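Local coordinates for uncharacterized protein (Leishmania infantum, PDB 4TYZ), which is of unknown function, although its C-terminal GRAM domain, described here, belongs to a family generally linked with sterol binding and transfer, at residues E16-W26 with G35-F46. Residues are numbered along the deposited sequence; the frame is centred on the assembly and turned at random.
Sequences ETLLDSFNCAW and GYLFITPHWLCF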
loop_
_atom_site.group_PDB
_atom_site.type_symbol
_atom_site.label_atom_id
_atom_site.label_comp_id
_atom_site.label_asym_id
_atom_site.label_seq_id
_atom_site.Cartn_x
_atom_site.Cartn_y
_atom_site.Cartn_z
ATOM N N GLU A 16 -16.007 -3.275 -1.958
ATOM C CA GLU A 16 -14.766 -3.807 -2.521
ATOM C C GLU A 16 -14.360 -5.114 -1.859
ATOM O O GLU A 16 -14.332 -5.202 -0.643
ATOM C CB GLU A 16 -13.633 -2.799 -2.344
ATOM C CG GLU A 16 -13.775 -1.543 -3.186
ATOM C CD GLU A 16 -13.505 -1.819 -4.652
ATOM O OE1 GLU A 16 -12.355 -2.172 -4.986
ATOM O OE2 GLU A 16 -14.448 -1.702 -5.453
ATOM N N THR A 17 -14.044 -6.122 -2.661
ATOM C CA THR A 17 -13.459 -7.327 -2.096
ATOM C C THR A 17 -12.004 -7.075 -1.717
ATOM O O THR A 17 -11.293 -6.304 -2.368
ATOM C CB THR A 17 -13.523 -8.506 -3.063
ATOM O OG1 THR A 17 -13.005 -8.093 -4.331
ATOM C CG2 THR A 17 -14.957 -8.975 -3.230
ATOM N N LEU A 18 -11.573 -7.716 -0.639
ATOM C CA LEU A 18 -10.193 -7.608 -0.213
ATOM C C LEU A 18 -9.433 -8.750 -0.878
ATOM O O LEU A 18 -9.597 -9.922 -0.511
ATOM C CB LEU A 18 -10.077 -7.666 1.313
ATOM C CG LEU A 18 -8.670 -7.419 1.858
ATOM C CD1 LEU A 18 -8.154 -6.060 1.410
ATOM C CD2 LEU A 18 -8.644 -7.513 3.385
ATOM N N LEU A 19 -8.625 -8.414 -1.879
ATOM C CA LEU A 19 -7.930 -9.433 -2.662
ATOM C C LEU A 19 -6.678 -9.925 -1.970
ATOM O O LEU A 19 -6.346 -11.107 -2.045
ATOM C CB LEU A 19 -7.564 -8.895 -4.046
ATOM C CG LEU A 19 -8.735 -8.444 -4.911
ATOM C CD1 LEU A 19 -8.223 -7.854 -6.209
ATOM C CD2 LEU A 19 -9.672 -9.616 -5.174
ATOM N N ASP A 20 -5.973 -9.016 -1.307
ATOM C CA ASP A 20 -4.729 -9.371 -0.647
ATOM C C ASP A 20 -4.359 -8.292 0.355
ATOM O O ASP A 20 -4.897 -7.183 0.321
ATOM C CB ASP A 20 -3.599 -9.566 -1.664
ATOM C CG ASP A 20 -2.669 -10.713 -1.296
ATOM O OD1 ASP A 20 -2.053 -11.294 -2.216
ATOM O OD2 ASP A 20 -2.555 -11.032 -0.094
ATOM N N SER A 21 -3.448 -8.624 1.255
ATOM C CA SER A 21 -2.955 -7.641 2.205
ATOM C C SER A 21 -1.542 -7.992 2.616
ATOM O O SER A 21 -1.144 -9.157 2.577
ATOM C CB SER A 21 -3.856 -7.550 3.434
ATOM O OG SER A 21 -3.871 -8.790 4.124
ATOM N N PHE A 22 -0.795 -6.968 3.015
ATOM C CA PHE A 22 0.629 -7.103 3.290
ATOM C C PHE A 22 1.066 -6.226 4.451
ATOM O O PHE A 22 0.639 -5.076 4.573
ATOM C CB PHE A 22 1.441 -6.736 2.041
ATOM C CG PHE A 22 1.220 -7.671 0.893
ATOM C CD1 PHE A 22 1.948 -8.847 0.800
ATOM C CD2 PHE A 22 0.264 -7.395 -0.073
ATOM C CE1 PHE A 22 1.726 -9.728 -0.247
ATOM C CE2 PHE A 22 0.045 -8.277 -1.125
ATOM C CZ PHE A 22 0.777 -9.442 -1.201
ATOM N N ASN A 23 1.933 -6.769 5.296
ATOM C CA ASN A 23 2.588 -5.963 6.310
ATOM C C ASN A 23 3.631 -5.060 5.671
ATOM O O ASN A 23 4.439 -5.518 4.857
ATOM C CB ASN A 23 3.258 -6.848 7.344
ATOM C CG ASN A 23 2.269 -7.713 8.085
ATOM O OD1 ASN A 23 2.158 -8.916 7.834
ATOM N ND2 ASN A 23 1.525 -7.101 8.991
ATOM N N CYS A 24 3.624 -3.787 6.050
ATOM C CA CYS A 24 4.628 -2.835 5.580
ATOM C C CYS A 24 4.523 -1.574 6.412
ATOM O O CYS A 24 3.729 -1.501 7.347
ATOM C CB CYS A 24 4.465 -2.507 4.089
ATOM S SG CYS A 24 2.893 -1.687 3.694
ATOM N N ALA A 25 5.333 -0.581 6.084
ATOM C CA ALA A 25 5.264 0.680 6.785
ATOM C C ALA A 25 5.175 1.790 5.773
ATOM O O ALA A 25 5.753 1.720 4.692
ATOM C CB ALA A 25 6.462 0.873 7.693
ATOM N N TRP A 26 4.433 2.816 6.137
ATOM C CA TRP A 26 4.322 4.020 5.336
ATOM C C TRP A 26 5.361 5.000 5.865
ATOM O O TRP A 26 5.418 5.265 7.070
ATOM C CB TRP A 26 2.900 4.563 5.445
ATOM C CG TRP A 26 2.574 5.762 4.634
ATOM C CD1 TRP A 26 3.314 6.320 3.633
ATOM C CD2 TRP A 26 1.409 6.572 4.778
ATOM N NE1 TRP A 26 2.667 7.429 3.136
ATOM C CE2 TRP A 26 1.499 7.607 3.827
ATOM C CE3 TRP A 26 0.293 6.522 5.624
ATOM C CZ2 TRP A 26 0.507 8.580 3.686
ATOM C CZ3 TRP A 26 -0.689 7.494 5.488
ATOM C CH2 TRP A 26 -0.575 8.502 4.521
ATOM N N GLY A 35 1.960 -0.687 9.388
ATOM C CA GLY A 35 0.553 -0.939 9.124
ATOM C C GLY A 35 0.326 -2.006 8.082
ATOM O O GLY A 35 1.132 -2.931 7.934
ATOM N N TYR A 36 -0.786 -1.866 7.373
ATOM C CA TYR A 36 -1.223 -2.865 6.415
ATOM C C TYR A 36 -1.519 -2.222 5.089
ATOM O O TYR A 36 -2.240 -1.227 5.024
ATOM C CB TYR A 36 -2.485 -3.572 6.898
ATOM C CG TYR A 36 -2.462 -3.989 8.347
ATOM C CD1 TYR A 36 -1.685 -5.058 8.767
ATOM C CD2 TYR A 36 -3.228 -3.315 9.292
ATOM C CE1 TYR A 36 -1.675 -5.445 10.101
ATOM C CE2 TYR A 36 -3.224 -3.693 10.622
ATOM C CZ TYR A 36 -2.450 -4.756 11.019
ATOM O OH TYR A 36 -2.451 -5.124 12.350
ATOM N N LEU A 37 -0.972 -2.824 4.046
ATOM C CA LEU A 37 -1.318 -2.503 2.669
ATOM C C LEU A 37 -2.474 -3.398 2.248
ATOM O O LEU A 37 -2.398 -4.611 2.422
ATOM C CB LEU A 37 -0.107 -2.723 1.765
ATOM C CG LEU A 37 -0.314 -2.293 0.323
ATOM C CD1 LEU A 37 -0.361 -0.788 0.329
ATOM C CD2 LEU A 37 0.820 -2.815 -0.563
ATOM N N PHE A 38 -3.549 -2.800 1.736
ATOM C CA PHE A 38 -4.707 -3.549 1.243
ATOM C C PHE A 38 -4.849 -3.404 -0.261
ATOM O O PHE A 38 -4.775 -2.297 -0.792
ATOM C CB PHE A 38 -6.000 -3.056 1.892
ATOM C CG PHE A 38 -5.991 -3.094 3.394
ATOM C CD1 PHE A 38 -6.366 -4.241 4.071
ATOM C CD2 PHE A 38 -5.638 -1.970 4.128
ATOM C CE1 PHE A 38 -6.392 -4.267 5.455
ATOM C CE2 PHE A 38 -5.654 -1.995 5.508
ATOM C CZ PHE A 38 -6.036 -3.139 6.173
ATOM N N ILE A 39 -5.094 -4.519 -0.940
ATOM C CA ILE A 39 -5.302 -4.513 -2.379
ATOM C C ILE A 39 -6.736 -4.952 -2.672
ATOM O O ILE A 39 -7.161 -6.031 -2.257
ATOM C CB ILE A 39 -4.290 -5.423 -3.070
ATOM C CG1 ILE A 39 -2.884 -4.833 -2.877
ATOM C CG2 ILE A 39 -4.623 -5.597 -4.541
ATOM C CD1 ILE A 39 -1.787 -5.761 -3.230
ATOM N N THR A 40 -7.485 -4.082 -3.339
ATOM C CA THR A 40 -8.836 -4.398 -3.755
ATOM C C THR A 40 -8.890 -4.251 -5.276
ATOM O O THR A 40 -7.890 -3.876 -5.898
ATOM C CB THR A 40 -9.888 -3.485 -3.051
ATOM O OG1 THR A 40 -9.967 -2.216 -3.718
ATOM C CG2 THR A 40 -9.525 -3.277 -1.588
ATOM N N PRO A 41 -10.031 -4.583 -5.896
ATOM C CA PRO A 41 -10.006 -4.472 -7.358
ATOM C C PRO A 41 -9.783 -3.042 -7.881
ATOM O O PRO A 41 -9.190 -2.886 -8.950
ATOM C CB PRO A 41 -11.392 -4.994 -7.764
ATOM C CG PRO A 41 -11.770 -5.945 -6.657
ATOM C CD PRO A 41 -11.223 -5.300 -5.404
ATOM N N HIS A 42 -10.211 -2.024 -7.139
ATOM C CA HIS A 42 -10.097 -0.645 -7.622
ATOM C C HIS A 42 -9.169 0.244 -6.799
ATOM O O HIS A 42 -8.833 1.345 -7.248
ATOM C CB HIS A 42 -11.479 0.015 -7.673
ATOM C CG HIS A 42 -12.408 -0.628 -8.647
ATOM N ND1 HIS A 42 -13.495 -1.379 -8.252
ATOM C CD2 HIS A 42 -12.399 -0.652 -10.000
ATOM C CE1 HIS A 42 -14.118 -1.836 -9.325
ATOM N NE2 HIS A 42 -13.477 -1.411 -10.395
ATOM N N TRP A 43 -8.757 -0.228 -5.622
ATOM C CA TRP A 43 -8.050 0.627 -4.663
ATOM C C TRP A 43 -6.819 0.012 -4.047
ATOM O O TRP A 43 -6.745 -1.186 -3.774
ATOM C CB TRP A 43 -8.997 1.045 -3.504
ATOM C CG TRP A 43 -10.162 1.840 -3.985
ATOM C CD1 TRP A 43 -11.329 1.348 -4.498
ATOM C CD2 TRP A 43 -10.270 3.268 -4.031
ATOM N NE1 TRP A 43 -12.164 2.385 -4.863
ATOM C CE2 TRP A 43 -11.536 3.573 -4.585
ATOM C CE3 TRP A 43 -9.424 4.318 -3.654
ATOM C CZ2 TRP A 43 -11.983 4.888 -4.762
ATOM C CZ3 TRP A 43 -9.862 5.628 -3.837
ATOM C CH2 TRP A 43 -11.130 5.900 -4.389
ATOM N N LEU A 44 -5.854 0.890 -3.842
ATOM C CA LEU A 44 -4.672 0.596 -3.061
ATOM C C LEU A 44 -4.799 1.372 -1.766
ATOM O O LEU A 44 -4.885 2.596 -1.786
ATOM C CB LEU A 44 -3.412 1.005 -3.814
ATOM C CG LEU A 44 -2.172 0.773 -2.966
ATOM C CD1 LEU A 44 -2.082 -0.696 -2.624
ATOM C CD2 LEU A 44 -0.925 1.260 -3.693
ATOM N N CYS A 45 -4.833 0.666 -0.639
ATOM C CA CYS A 45 -5.081 1.324 0.648
ATOM C C CYS A 45 -4.032 0.964 1.678
ATOM O O CYS A 45 -3.432 -0.103 1.621
ATOM C CB CYS A 45 -6.450 0.942 1.216
ATOM S SG CYS A 45 -7.795 1.126 0.037
ATOM N N PHE A 46 -3.850 1.857 2.637
ATOM C CA PHE A 46 -2.963 1.588 3.763
ATOM C C PHE A 46 -3.609 2.081 5.037
ATOM O O PHE A 46 -4.150 3.182 5.058
ATOM C CB PHE A 46 -1.601 2.270 3.570
ATOM C CG PHE A 46 -0.678 2.098 4.744
ATOM C CD1 PHE A 46 0.198 1.027 4.794
ATOM C CD2 PHE A 46 -0.706 2.993 5.806
ATOM C CE1 PHE A 46 1.045 0.852 5.890
ATOM C CE2 PHE A 46 0.124 2.828 6.907
ATOM C CZ PHE A 46 1.014 1.763 6.947
HETATM O O HOH W 1 2.246 -4.568 9.819
#
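E16 grips the turn 40-43 through both carboxylate oxygens, a compact example of one acidic side chain serving several donors. OE1 accepts a hydrogen bond from T40 OG1 at 2.7 Å on its anti lone pair and another from the backbone N-H of H42 on the syn side, while OE2 receives H42 ND1 at 3.0 Å in an almost straight bond (173°) lying in the imidazole plane. The bend of the glutamate chain at chi2 (-73°) turns the carboxylate toward T40 and H42. The in-plane ND1 bond orients the imidazole ring; the other two tie the carboxylate to the turn. OE1 also meets the indole edge of W43.

Backbone bonds pair D20, F22 and C24 with I39, L37 and G35 along an antiparallel hairpin. At its open end L19 and D20 both face I39 in a classic beta bulge: L19 N donates to I39 O at 2.8 Å, D20 N only weakly. These strands, with 43-46 beyond, belong to the N-terminal sheet of the PH-like GRAM fold, whose C-terminal helix 96-107 covers the F22 and I39 side.

Apolar contacts divide between the two faces. I39 CD1 reaches the edge of the F22 ring, 3.8 Å from CE2; on the other face L18 CD1 meets the edge of F38, which also packs against F6.

F46, with CG anti to its own N (chi1 176°), packs its ring directly against the backbone of G35, CZ lying 3.5 Å from G35 CA. W26 CB lies over one face, 3.6 Å from F46 CE2, and the indole meets that ring edge-to-face, while C24 SG sits at the rim.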